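PDB 4H6W: N-terminal cyanobactin protease from Planktothrix agardhii NIES-596, which is the protease domain of a prenylagaramide maturation enzyme and probably cleaves precursor peptides as a subtilisin-like serine endopeptidase. Local coordinates for residues A[21-26]-A[85-90]; A[26-31]-A[90-95]; A[103-108]-A[136-141]; A[120-125]-A[151-156]. One frame throughout, in Å; residues are numbered along the deposited sequence.

Interaction 1: A[21-26]-A[85-90]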
loop_
_atom_site.group_PDB
_atom_site.type_symbol
_atom_site.label_atom_id
_atom_site.label_comp_id
_atom_site.label_asym_id
_atom_site.label_seq_id
_atom_site.Cartn_x
_atom_site.Cartn_y
_atom_site.Cartn_z
ATOM N N PRO A 21 -17.152 1.890 -4.710
ATOM C CA PRO A 21 -17.546 0.894 -3.702
ATOM C C PRO A 21 -17.347 -0.546 -4.170
ATOM O O PRO A 21 -17.233 -1.442 -3.345
ATOM C CB PRO A 21 -19.047 1.145 -3.526
ATOM C CG PRO A 21 -19.247 2.563 -3.917
ATOM C CD PRO A 21 -18.203 2.898 -4.945
ATOM N N LYS A 22 -17.335 -0.772 -5.480
ATOM C CA LYS A 22 -17.131 -2.120 -6.020
ATOM C C LYS A 22 -15.684 -2.583 -5.871
ATOM O O LYS A 22 -15.359 -3.721 -6.197
ATOM C CB LYS A 22 -17.549 -2.201 -7.493
ATOM C CG LYS A 22 -18.986 -1.786 -7.776
ATOM C CD LYS A 22 -19.379 -2.218 -9.178
ATOM C CE LYS A 22 -20.301 -1.216 -9.847
ATOM N NZ LYS A 22 -20.059 -1.227 -11.320
ATOM N N ILE A 23 -14.822 -1.691 -5.388
ATOM C CA ILE A 23 -13.416 -1.988 -5.227
ATOM C C ILE A 23 -13.066 -2.037 -3.755
ATOM O O ILE A 23 -13.267 -1.065 -3.021
ATOM C CB ILE A 23 -12.524 -0.979 -5.986
ATOM C CG1 ILE A 23 -12.708 -1.139 -7.497
ATOM C CG2 ILE A 23 -11.058 -1.127 -5.598
ATOM C CD1 ILE A 23 -12.570 -2.565 -8.003
ATOM N N CYS A 24 -12.543 -3.181 -3.331
ATOM C CA CYS A 24 -12.265 -3.413 -1.937
ATOM C C CYS A 24 -10.782 -3.444 -1.656
ATOM O O CYS A 24 -10.029 -4.140 -2.340
ATOM C CB CYS A 24 -12.888 -4.724 -1.480
ATOM S SG CYS A 24 -12.677 -4.924 0.292
ATOM N N VAL A 25 -10.382 -2.673 -0.644
ATOM C CA VAL A 25 -9.009 -2.651 -0.141
ATOM C C VAL A 25 -8.996 -3.168 1.296
ATOM O O VAL A 25 -9.705 -2.649 2.151
ATOM C CB VAL A 25 -8.399 -1.227 -0.206
ATOM C CG1 VAL A 25 -7.037 -1.172 0.474
ATOM C CG2 VAL A 25 -8.264 -0.762 -1.650
ATOM N N ALA A 26 -8.209 -4.207 1.546
ATOM C CA ALA A 26 -8.075 -4.762 2.896
ATOM C C ALA A 26 -6.835 -4.188 3.555
ATOM O O ALA A 26 -5.786 -4.108 2.926
ATOM C CB ALA A 26 -7.985 -6.276 2.842
ATOM N N PRO A 85 -11.171 7.475 -0.848
ATOM C CA PRO A 85 -12.210 7.540 0.181
ATOM C C PRO A 85 -13.514 6.805 -0.120
ATOM O O PRO A 85 -14.167 6.362 0.824
ATOM C CB PRO A 85 -12.476 9.043 0.328
ATOM C CG PRO A 85 -12.028 9.629 -0.952
ATOM C CD PRO A 85 -10.858 8.808 -1.389
ATOM N N GLN A 86 -13.901 6.674 -1.391
ATOM C CA GLN A 86 -15.193 6.052 -1.701
ATOM C C GLN A 86 -15.120 4.536 -1.902
ATOM O O GLN A 86 -16.147 3.887 -2.138
ATOM C CB GLN A 86 -15.906 6.727 -2.884
ATOM C CG GLN A 86 -16.039 8.258 -2.863
ATOM C CD GLN A 86 -16.180 8.860 -1.475
ATOM O OE1 GLN A 86 -16.908 8.342 -0.623
ATOM N NE2 GLN A 86 -15.479 9.970 -1.239
ATOM N N CYS A 87 -13.920 3.972 -1.815
ATOM C CA CYS A 87 -13.743 2.514 -1.908
ATOM C C CYS A 87 -14.196 1.754 -0.647
ATOM O O CYS A 87 -14.191 2.287 0.459
ATOM C CB CYS A 87 -12.286 2.172 -2.229
ATOM S SG CYS A 87 -11.834 2.366 -3.975
ATOM N N ARG A 88 -14.592 0.504 -0.828
ATOM C CA ARG A 88 -14.885 -0.388 0.291
ATOM C C ARG A 88 -13.586 -0.738 1.049
ATOM O O ARG A 88 -12.534 -0.951 0.436
ATOM C CB ARG A 88 -15.571 -1.651 -0.246
ATOM C CG ARG A 88 -16.251 -2.515 0.802
ATOM C CD ARG A 88 -17.018 -3.675 0.175
ATOM N NE ARG A 88 -17.381 -4.675 1.179
ATOM C CZ ARG A 88 -16.829 -5.885 1.295
ATOM N NH1 ARG A 88 -15.880 -6.290 0.453
ATOM N NH2 ARG A 88 -17.248 -6.703 2.256
ATOM N N GLY A 89 -13.650 -0.783 2.373
ATOM C CA GLY A 89 -12.487 -1.166 3.190
ATOM C C GLY A 89 -12.740 -2.327 4.151
ATOM O O GLY A 89 -13.802 -2.399 4.781
ATOM N N LEU A 90 -11.765 -3.233 4.256
ATOM C CA LEU A 90 -11.779 -4.317 5.249
ATOM C C LEU A 90 -10.604 -4.200 6.216
ATOM O O LEU A 90 -9.449 -4.176 5.805
ATOM C CB LEU A 90 -11.694 -5.676 4.577
ATOM C CG LEU A 90 -12.719 -6.104 3.535
ATOM C CD1 LEU A 90 -12.314 -7.475 3.019
ATOM C CD2 LEU A 90 -14.123 -6.142 4.108
#
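V25 and R88 are joined through their backbones. V25 N gives its hydrogen to R88 O at 3.0 Å, and the bond is nearly straight, 172° at the hydrogen. V25 O takes the hydrogen of L90 N, also at 3.0 Å. V25 is thus gripped at both its N-H and its carbonyl by the two residues that flank G89. The bond from R88 N to I23 O is bent to 130° and is weak. CA-H...O contacts fill in between. G89 CA lies 3.3 Å from V25 O, which therefore meets two donors. C24 CA faces R88 O, and A26 CA faces L90 O in the same way.

This pattern is that of parallel strands. Strands 24-26 and 88-90 are neighbours in the parallel sheet at the centre of the subtilisin fold, and their axes come within 4.6 Å.

Apolar and sulfur contacts lie on both faces. C24, R88, A26 and L90 share one. C24 SG stands anti to the backbone N (chi1 -174°), which brings it to 3.5 Å from L90 CG. The same sulfur is 3.5 Å from R88 NH1. R88 reaches it with a chain extended from CG to NE, and L90 CD2 sits over one face of the guanidinium, toward the rim. NH1 also has a weak bond to N117 O. On the side of V25, I23 CG2 touches C87 SG at 3.9 Å. V25 and C87 both rest on A235 of helix 223-243. At the start of the two segments, where P21 is exposed, its ring puts CD 3.6 Å from Q86 O.

Interaction 2: A[26-31]-A[90-95]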
loop_
_atom_site.group_PDB
_atom_site.type_symbol
_atom_site.label_atom_id
_atom_site.label_comp_id
_atom_site.label_asym_id
_atom_site.label_seq_id
_atom_site.Cartn_x
_atom_site.Cartn_y
_atom_site.Cartn_z
ATOM N N ALA A 26 -8.209 -4.207 1.546
ATOM C CA ALA A 26 -8.075 -4.762 2.896
ATOM C C ALA A 26 -6.835 -4.188 3.555
ATOM O O ALA A 26 -5.786 -4.108 2.926
ATOM C CB ALA A 26 -7.985 -6.276 2.842
ATOM N N VAL A 27 -6.955 -3.778 4.814
ATOM C CA VAL A 27 -5.799 -3.285 5.560
ATOM C C VAL A 27 -5.437 -4.302 6.632
ATOM O O VAL A 27 -6.202 -4.521 7.571
ATOM C CB VAL A 27 -6.039 -1.891 6.172
ATOM C CG1 VAL A 27 -4.825 -1.464 6.978
ATOM C CG2 VAL A 27 -6.364 -0.858 5.088
ATOM N N LEU A 28 -4.287 -4.951 6.454
ATOM C CA LEU A 28 -3.799 -5.938 7.409
ATOM C C LEU A 28 -2.754 -5.290 8.296
ATOM O O LEU A 28 -1.609 -5.064 7.885
ATOM C CB LEU A 28 -3.235 -7.176 6.704
ATOM C CG LEU A 28 -4.236 -8.220 6.208
ATOM C CD1 LEU A 28 -5.259 -7.646 5.234
ATOM C CD2 LEU A 28 -3.488 -9.373 5.573
ATOM N N ASP A 29 -3.172 -4.988 9.520
ATOM C CA ASP A 29 -2.406 -4.148 10.421
ATOM C C ASP A 29 -2.951 -4.319 11.840
ATOM O O ASP A 29 -3.531 -5.364 12.160
ATOM C CB ASP A 29 -2.537 -2.697 9.972
ATOM C CG ASP A 29 -1.335 -1.867 10.334
ATOM O OD1 ASP A 29 -0.543 -1.583 9.405
ATOM O OD2 ASP A 29 -1.180 -1.517 11.536
ATOM N N GLY A 30 -2.761 -3.311 12.690
ATOM C CA GLY A 30 -3.369 -3.315 14.020
ATOM C C GLY A 30 -4.822 -2.878 13.961
ATOM O O GLY A 30 -5.341 -2.526 12.884
ATOM N N ILE A 31 -5.482 -2.902 15.117
ATOM C CA ILE A 31 -6.862 -2.433 15.236
ATOM C C ILE A 31 -7.009 -0.924 14.951
ATOM O O ILE A 31 -6.302 -0.096 15.525
ATOM C CB ILE A 31 -7.479 -2.819 16.604
ATOM C CG1 ILE A 31 -7.375 -4.340 16.803
ATOM C CG2 ILE A 31 -8.939 -2.368 16.686
ATOM C CD1 ILE A 31 -7.852 -4.831 18.154
ATOM N N LEU A 90 -11.765 -3.233 4.256
ATOM C CA LEU A 90 -11.779 -4.317 5.249
ATOM C C LEU A 90 -10.604 -4.200 6.216
ATOM O O LEU A 90 -9.449 -4.176 5.805
ATOM C CB LEU A 90 -11.694 -5.676 4.577
ATOM C CG LEU A 90 -12.719 -6.104 3.535
ATOM C CD1 LEU A 90 -12.314 -7.475 3.019
ATOM C CD2 LEU A 90 -14.123 -6.142 4.108
ATOM N N ILE A 91 -10.897 -4.128 7.504
ATOM C CA ILE A 91 -9.862 -4.134 8.512
ATOM C C ILE A 91 -9.697 -5.592 8.937
ATOM O O ILE A 91 -10.656 -6.255 9.322
ATOM C CB ILE A 91 -10.233 -3.223 9.695
ATOM C CG1 ILE A 91 -10.395 -1.775 9.221
ATOM C CG2 ILE A 91 -9.185 -3.291 10.790
ATOM C CD1 ILE A 91 -11.537 -1.039 9.909
ATOM N N VAL A 92 -8.478 -6.097 8.808
ATOM C CA VAL A 92 -8.164 -7.459 9.184
ATOM C C VAL A 92 -6.893 -7.429 10.043
ATOM O O VAL A 92 -5.784 -7.529 9.517
ATOM C CB VAL A 92 -7.957 -8.318 7.933
ATOM C CG1 VAL A 92 -7.933 -9.790 8.297
ATOM C CG2 VAL A 92 -9.050 -8.025 6.921
ATOM N N PRO A 93 -7.046 -7.284 11.370
ATOM C CA PRO A 93 -5.885 -7.037 12.230
ATOM C C PRO A 93 -4.917 -8.223 12.266
ATOM O O PRO A 93 -5.349 -9.363 12.413
ATOM C CB PRO A 93 -6.507 -6.818 13.621
ATOM C CG PRO A 93 -7.971 -6.659 13.378
ATOM C CD PRO A 93 -8.257 -7.500 12.167
ATOM N N VAL A 94 -3.622 -7.951 12.122
ATOM C CA VAL A 94 -2.608 -8.996 12.165
ATOM C C VAL A 94 -1.671 -8.858 13.358
ATOM O O VAL A 94 -0.863 -9.750 13.594
ATOM C CB VAL A 94 -1.783 -9.093 10.859
ATOM C CG1 VAL A 94 -2.665 -9.537 9.710
ATOM C CG2 VAL A 94 -1.082 -7.774 10.537
ATOM N N PHE A 95 -1.750 -7.748 14.093
ATOM C CA PHE A 95 -1.092 -7.680 15.412
ATOM C C PHE A 95 -1.911 -7.031 16.508
ATOM O O PHE A 95 -2.750 -6.178 16.238
ATOM C CB PHE A 95 0.336 -7.073 15.409
ATOM C CG PHE A 95 0.713 -6.283 14.180
ATOM C CD1 PHE A 95 0.103 -5.080 13.877
ATOM C CD2 PHE A 95 1.756 -6.727 13.359
ATOM C CE1 PHE A 95 0.483 -4.359 12.743
ATOM C CE2 PHE A 95 2.147 -6.008 12.232
ATOM C CZ PHE A 95 1.506 -4.818 11.924
HETATM O O HOH W 1 -3.770 -3.809 17.384
#
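V27 and L90 begin the tight part. V27 N binds L90 O at 2.7 Å, nearly along the C=O axis, and V92 N binds V27 O at 3.0 Å. Further along, L28 lies alongside V92 and points the same way, with CD1 3.9 Å from V92 CB. V94 CG1 comes in against L28 CB at a slant. V94 CG2 sits over the centre of the F95 ring and near D29 N.

D29 is the predicted charge-relay aspartate of the catalytic triad. With CG anti to the backbone N (chi1 -151°), its carboxylate turns to the F95 edge. There OD2 meets F95 CE1 in the ring plane at 3.5 Å, and the carboxylate stands nearly square to the ring (88°). OD2 also accepts G30 N at 2.7 Å on its anti side, and it binds H64 ND1. If an alanine stood here, G30 N, the F95 edge and H64 would probably all lose the carboxylate they share.

The far end is looser. I31 CG1 only brushes P93 CB, at 4.1 Å, and both residues are partly exposed. A water links the two chains: it accepts from I31 N at 3.0 Å and donates to F95 O.

Around this, V27 and D29 pack on V68 of helix 63-73. L28 and V94 lean on A110 of helix 104-116. Strand 121-124 pairs with A26 and L28, while I91 and P93 meet strand 43-46.

Interaction 3: A[103-108]-A[136-141]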
loop_
_atom_site.group_PDB
_atom_site.type_symbol
_atom_site.label_atom_id
_atom_site.label_comp_id
_atom_site.label_asym_id
_atom_site.label_seq_id
_atom_site.Cartn_x
_atom_site.Cartn_y
_atom_site.Cartn_z
ATOM N N SER A 103 3.596 -12.757 12.986
ATOM C CA SER A 103 3.721 -14.168 12.659
ATOM C C SER A 103 3.393 -14.347 11.179
ATOM O O SER A 103 2.414 -13.782 10.668
ATOM C CB SER A 103 2.772 -15.002 13.509
ATOM O OG SER A 103 2.457 -16.221 12.861
ATOM N N GLN A 104 4.216 -15.125 10.486
ATOM C CA GLN A 104 3.936 -15.419 9.093
ATOM C C GLN A 104 2.658 -16.236 8.962
ATOM O O GLN A 104 1.858 -16.008 8.037
ATOM C CB GLN A 104 5.138 -16.078 8.404
ATOM C CG GLN A 104 6.061 -15.040 7.777
ATOM C CD GLN A 104 7.420 -15.590 7.400
ATOM O OE1 GLN A 104 8.403 -15.360 8.108
ATOM N NE2 GLN A 104 7.487 -16.321 6.290
ATOM N N LEU A 105 2.440 -17.149 9.912
ATOM C CA LEU A 105 1.218 -17.968 9.921
ATOM C C LEU A 105 -0.038 -17.103 10.009
ATOM O O LEU A 105 -0.946 -17.246 9.190
ATOM C CB LEU A 105 1.248 -19.033 11.030
ATOM C CG LEU A 105 -0.011 -19.918 11.115
ATOM C CD1 LEU A 105 -0.154 -20.856 9.921
ATOM C CD2 LEU A 105 -0.048 -20.700 12.423
ATOM N N ASP A 106 -0.074 -16.199 10.981
ATOM C CA ASP A 106 -1.192 -15.255 11.133
ATOM C C ASP A 106 -1.428 -14.371 9.915
ATOM O O ASP A 106 -2.582 -14.084 9.573
ATOM C CB ASP A 106 -0.991 -14.362 12.355
ATOM C CG ASP A 106 -0.917 -15.154 13.643
ATOM O OD1 ASP A 106 -1.371 -16.321 13.646
ATOM O OD2 ASP A 106 -0.402 -14.616 14.650
ATOM N N LEU A 107 -0.340 -13.928 9.281
ATOM C CA LEU A 107 -0.446 -13.086 8.106
ATOM C C LEU A 107 -1.072 -13.852 6.948
ATOM O O LEU A 107 -1.943 -13.338 6.242
ATOM C CB LEU A 107 0.922 -12.548 7.691
ATOM C CG LEU A 107 0.898 -11.712 6.409
ATOM C CD1 LEU A 107 -0.021 -10.492 6.563
ATOM C CD2 LEU A 107 2.307 -11.321 6.014
ATOM N N SER A 108 -0.621 -15.081 6.748
ATOM C CA SER A 108 -1.177 -15.910 5.705
ATOM C C SER A 108 -2.666 -16.170 5.966
ATOM O O SER A 108 -3.453 -16.277 5.024
ATOM C CB SER A 108 -0.387 -17.216 5.591
ATOM O OG SER A 108 -0.682 -18.079 6.667
ATOM N N ASP A 136 8.001 -18.942 5.123
ATOM C CA ASP A 136 7.033 -19.948 5.552
ATOM C C ASP A 136 6.133 -20.372 4.391
ATOM O O ASP A 136 5.586 -19.524 3.688
ATOM C CB ASP A 136 6.188 -19.323 6.662
ATOM C CG ASP A 136 5.262 -20.311 7.348
ATOM O OD1 ASP A 136 4.507 -21.044 6.660
ATOM O OD2 ASP A 136 5.262 -20.321 8.599
ATOM N N THR A 137 5.964 -21.674 4.184
ATOM C CA THR A 137 5.232 -22.125 3.001
ATOM C C THR A 137 3.752 -21.716 2.986
ATOM O O THR A 137 3.162 -21.587 1.907
ATOM C CB THR A 137 5.418 -23.641 2.680
ATOM O OG1 THR A 137 4.359 -24.420 3.254
ATOM C CG2 THR A 137 6.756 -24.148 3.155
ATOM N N TRP A 138 3.158 -21.505 4.165
ATOM C CA TRP A 138 1.768 -21.044 4.234
ATOM C C TRP A 138 1.629 -19.604 3.739
ATOM O O TRP A 138 0.625 -19.240 3.120
ATOM C CB TRP A 138 1.150 -21.228 5.627
ATOM C CG TRP A 138 0.726 -22.651 5.880
ATOM C CD1 TRP A 138 1.241 -23.514 6.817
ATOM C CD2 TRP A 138 -0.273 -23.393 5.160
ATOM N NE1 TRP A 138 0.613 -24.736 6.729
ATOM C CE2 TRP A 138 -0.318 -24.691 5.724
ATOM C CE3 TRP A 138 -1.137 -23.086 4.098
ATOM C CZ2 TRP A 138 -1.193 -25.680 5.262
ATOM C CZ3 TRP A 138 -2.008 -24.068 3.640
ATOM C CH2 TRP A 138 -2.028 -25.351 4.222
ATOM N N LEU A 139 2.655 -18.799 3.984
ATOM C CA LEU A 139 2.702 -17.463 3.417
ATOM C C LEU A 139 2.806 -17.537 1.900
ATOM O O LEU A 139 2.066 -16.842 1.200
ATOM C CB LEU A 139 3.853 -16.646 4.006
ATOM C CG LEU A 139 3.866 -15.158 3.626
ATOM C CD1 LEU A 139 2.531 -14.484 3.943
ATOM C CD2 LEU A 139 5.024 -14.436 4.316
ATOM N N GLU A 140 3.708 -18.384 1.399
ATOM C CA GLU A 140 3.881 -18.570 -0.048
ATOM C C GLU A 140 2.572 -18.958 -0.746
ATOM O O GLU A 140 2.271 -18.437 -1.815
ATOM C CB GLU A 140 4.959 -19.606 -0.342
ATOM C CG GLU A 140 6.349 -19.222 0.136
ATOM C CD GLU A 140 7.389 -20.283 -0.203
ATOM O OE1 GLU A 140 7.090 -21.496 -0.062
ATOM O OE2 GLU A 140 8.509 -19.909 -0.612
ATOM N N LYS A 141 1.812 -19.859 -0.114
ATOM C CA LYS A 141 0.488 -20.288 -0.562
ATOM C C LYS A 141 -0.559 -19.178 -0.529
ATOM O O LYS A 141 -1.453 -19.140 -1.372
ATOM C CB LYS A 141 -0.013 -21.466 0.288
ATOM C CG LYS A 141 0.776 -22.758 0.119
ATOM C CD LYS A 141 -0.092 -23.973 0.390
ATOM C CE LYS A 141 0.750 -25.226 0.590
ATOM N NZ LYS A 141 1.157 -25.881 -0.686
#
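Q104 and S108 of helix 104-116 pack on D136, W138 and L139 at the start of helix 137-148. This is a partly buried helix-helix contact between the N-terminal ends of two nearly parallel helices of the subtilisin fold. The axes of 104-108 and 137-141 pass 8.3 Å apart and cross at 20°.

S108 allows this closeness. Its CB lies 3.4 Å from W138 O and 3.8 Å from L139 CA, directly on the other backbone. Its OG, turned between the backbone N and the carbonyl carbon (chi1 74°), binds L105 O of its own helix at 2.7 Å.

Q104 and L139 cross at about a right angle, with CG of Q104 3.7 Å from CD2 of L139. Q104 CB also rests on D136 CB. Cutting the side chain back to an alanine removes CG, and would probably leave a gap beside L139 CD2. The other branch of L139, CD1, meets L107 CD2 at 3.8 Å on the inner side. V167 of strand 165-167 touches both Q104 and L139. On the outer side, L105 CD1 only approaches W138 CD1.

Both helices carry N-caps. S103 OG accepts from D106 N, and D136 OD1 accepts from W138 N at 2.9 Å with its anti lone pair. S103 OG, S108 OG and D136 OD1 thus serve their own helices, and the clear contacts between the helices are van der Waals ones, made chiefly by S108 CB, Q104 CG and the leucine branches.

Interaction 4: A[120-125]-A[151-156]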
loop_
_atom_site.group_PDB
_atom_site.type_symbol
_atom_site.label_atom_id
_atom_site.label_comp_id
_atom_site.label_asym_id
_atom_site.label_seq_id
_atom_site.Cartn_x
_atom_site.Cartn_y
_atom_site.Cartn_z
ATOM N N ASN A 120 -9.786 -6.652 -3.364
ATOM C CA ASN A 120 -9.087 -6.587 -4.650
ATOM C C ASN A 120 -7.616 -6.241 -4.475
ATOM O O ASN A 120 -6.752 -6.680 -5.255
ATOM C CB ASN A 120 -9.747 -5.541 -5.541
ATOM C CG ASN A 120 -11.183 -5.868 -5.826
ATOM O OD1 ASN A 120 -11.470 -6.843 -6.520
ATOM N ND2 ASN A 120 -12.101 -5.072 -5.282
ATOM N N ILE A 121 -7.364 -5.425 -3.454
ATOM C CA ILE A 121 -6.033 -5.006 -3.074
ATOM C C ILE A 121 -5.814 -5.340 -1.607
ATOM O O ILE A 121 -6.696 -5.110 -0.779
ATOM C CB ILE A 121 -5.862 -3.495 -3.284
ATOM C CG1 ILE A 121 -5.883 -3.189 -4.776
ATOM C CG2 ILE A 121 -4.566 -2.998 -2.664
ATOM C CD1 ILE A 121 -6.101 -1.733 -5.074
ATOM N N ILE A 122 -4.641 -5.878 -1.291
ATOM C CA ILE A 122 -4.286 -6.143 0.099
ATOM C C ILE A 122 -3.059 -5.327 0.473
ATOM O O ILE A 122 -1.996 -5.497 -0.131
ATOM C CB ILE A 122 -4.044 -7.649 0.367
ATOM C CG1 ILE A 122 -5.356 -8.435 0.189
ATOM C CG2 ILE A 122 -3.469 -7.856 1.767
ATOM C CD1 ILE A 122 -5.178 -9.938 0.164
ATOM N N ASN A 123 -3.229 -4.458 1.471
ATOM C CA ASN A 123 -2.163 -3.607 1.993
ATOM C C ASN A 123 -1.471 -4.147 3.246
ATOM O O ASN A 123 -2.112 -4.351 4.273
ATOM C CB ASN A 123 -2.703 -2.200 2.287
ATOM C CG ASN A 123 -1.623 -1.263 2.786
ATOM O OD1 ASN A 123 -1.248 -1.284 3.967
ATOM N ND2 ASN A 123 -1.100 -0.450 1.889
ATOM N N VAL A 124 -0.160 -4.331 3.180
ATOM C CA VAL A 124 0.598 -4.850 4.324
ATOM C C VAL A 124 1.731 -3.890 4.659
ATOM O O VAL A 124 2.804 -3.950 4.064
ATOM C CB VAL A 124 1.172 -6.282 4.072
ATOM C CG1 VAL A 124 1.705 -6.884 5.361
ATOM C CG2 VAL A 124 0.125 -7.211 3.492
ATOM N N SER A 125 1.487 -3.004 5.615
ATOM C CA SER A 125 2.465 -1.994 6.024
ATOM C C SER A 125 3.422 -2.540 7.077
ATOM O O SER A 125 3.858 -1.839 7.966
ATOM C CB SER A 125 1.752 -0.742 6.528
ATOM O OG SER A 125 1.044 -0.154 5.463
ATOM N N VAL A 151 -5.875 -10.914 -6.981
ATOM C CA VAL A 151 -5.817 -9.935 -5.894
ATOM C C VAL A 151 -4.390 -9.423 -5.831
ATOM O O VAL A 151 -3.459 -10.218 -5.824
ATOM C CB VAL A 151 -6.176 -10.571 -4.534
ATOM C CG1 VAL A 151 -6.078 -9.558 -3.408
ATOM C CG2 VAL A 151 -7.560 -11.187 -4.584
ATOM N N LEU A 152 -4.225 -8.098 -5.791
ATOM C CA LEU A 152 -2.890 -7.482 -5.674
ATOM C C LEU A 152 -2.448 -7.240 -4.227
ATOM O O LEU A 152 -3.088 -6.495 -3.490
ATOM C CB LEU A 152 -2.840 -6.163 -6.440
ATOM C CG LEU A 152 -1.537 -5.350 -6.418
ATOM C CD1 LEU A 152 -0.340 -6.135 -6.968
ATOM C CD2 LEU A 152 -1.774 -4.063 -7.196
ATOM N N LEU A 153 -1.354 -7.877 -3.827
ATOM C CA LEU A 153 -0.786 -7.652 -2.506
ATOM C C LEU A 153 0.345 -6.628 -2.604
ATOM O O LEU A 153 1.261 -6.778 -3.428
ATOM C CB LEU A 153 -0.286 -8.963 -1.885
ATOM C CG LEU A 153 -0.118 -8.830 -0.368
ATOM C CD1 LEU A 153 -0.683 -10.025 0.373
ATOM C CD2 LEU A 153 1.321 -8.559 0.017
ATOM N N ILE A 154 0.271 -5.604 -1.753
ATOM C CA ILE A 154 1.183 -4.463 -1.781
ATOM C C ILE A 154 1.798 -4.335 -0.393
ATOM O O ILE A 154 1.086 -4.180 0.599
ATOM C CB ILE A 154 0.415 -3.163 -2.148
ATOM C CG1 ILE A 154 -0.302 -3.338 -3.500
ATOM C CG2 ILE A 154 1.331 -1.937 -2.158
ATOM C CD1 ILE A 154 -1.131 -2.139 -3.921
ATOM N N ALA A 155 3.117 -4.400 -0.308
ATOM C CA ALA A 155 3.751 -4.452 0.994
ATOM C C ALA A 155 4.974 -3.564 1.101
ATOM O O ALA A 155 5.711 -3.368 0.106
ATOM C CB ALA A 155 4.116 -5.883 1.336
ATOM N N ALA A 156 5.189 -3.057 2.318
ATOM C CA ALA A 156 6.366 -2.263 2.683
ATOM C C ALA A 156 7.694 -3.018 2.562
ATOM O O ALA A 156 7.822 -4.144 3.033
ATOM C CB ALA A 156 6.203 -1.737 4.102
#
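I122 and L152 sit at the heart of a parallel strand pair. I122 N binds L152 O at 2.8 Å, and I122 O takes I154 N at 2.8 Å with the donor almost in line with the carbonyl (172°). V124 is likewise bonded at both ends. Its N binds I154 O at 2.9 Å and its O takes A156 N at 3.1 Å. L152 N to N120 O closes the far end. CA-H...O contacts fill in between, as from I121 CA to L152 O at 3.3 Å.

Side chains meet on both faces. On the face of I122 and V124, L153 spans the two: its CD1 touches I122 CG2 at 3.8 Å and its CD2 touches V124 CG2 at 3.9 Å. L153 is placed for this by a CG anti to the backbone N (chi1 -161°). I122 also extends CD1 to V151 CG1, and V124 CB meets A155 CB. On the other face, I121 CG2 meets I154 CD1 obliquely.

Further out, polar groups take hold. N123 ND2 binds S231 OG of helix 223-243. S125 O binds the OG of S224, the predicted nucleophile, and the S125 side chain lies against D29 and H64. The strand therefore ends at the probable catalytic centre, as in subtilisins.

Helix 104-116 lies over I122 and L153 through I111. Helix 223-243 lies over I121, N123 and A156. Strand 24-28 pairs with the other edge of strand 121-124, and the chain crosses to strand 152-156 by way of helix 137-148.

Interactions 1, 2 and 4 are buried and belong to one parallel sheet, whereas interaction 3 is partly exposed and joins two helices. Interactions 1 and 2 follow the same strand pair, 24-28 with 88-91, and share A26 and L90. Interaction 4 adds the next pair, tied to them by hydrogen bonds such as A26 N to I121 O. Backbone bonds dominate in the sheet contacts. In interaction 3 the clear contacts are van der Waals packing of side chains, and the clear polar bonds stay within each helix. L107 links it inward, touching L28, V94 and V124. Interactions 2 and 4 converge at the probable active site, where D29 and S125 touch. Interaction 1 lies at the opposite ends of the strands.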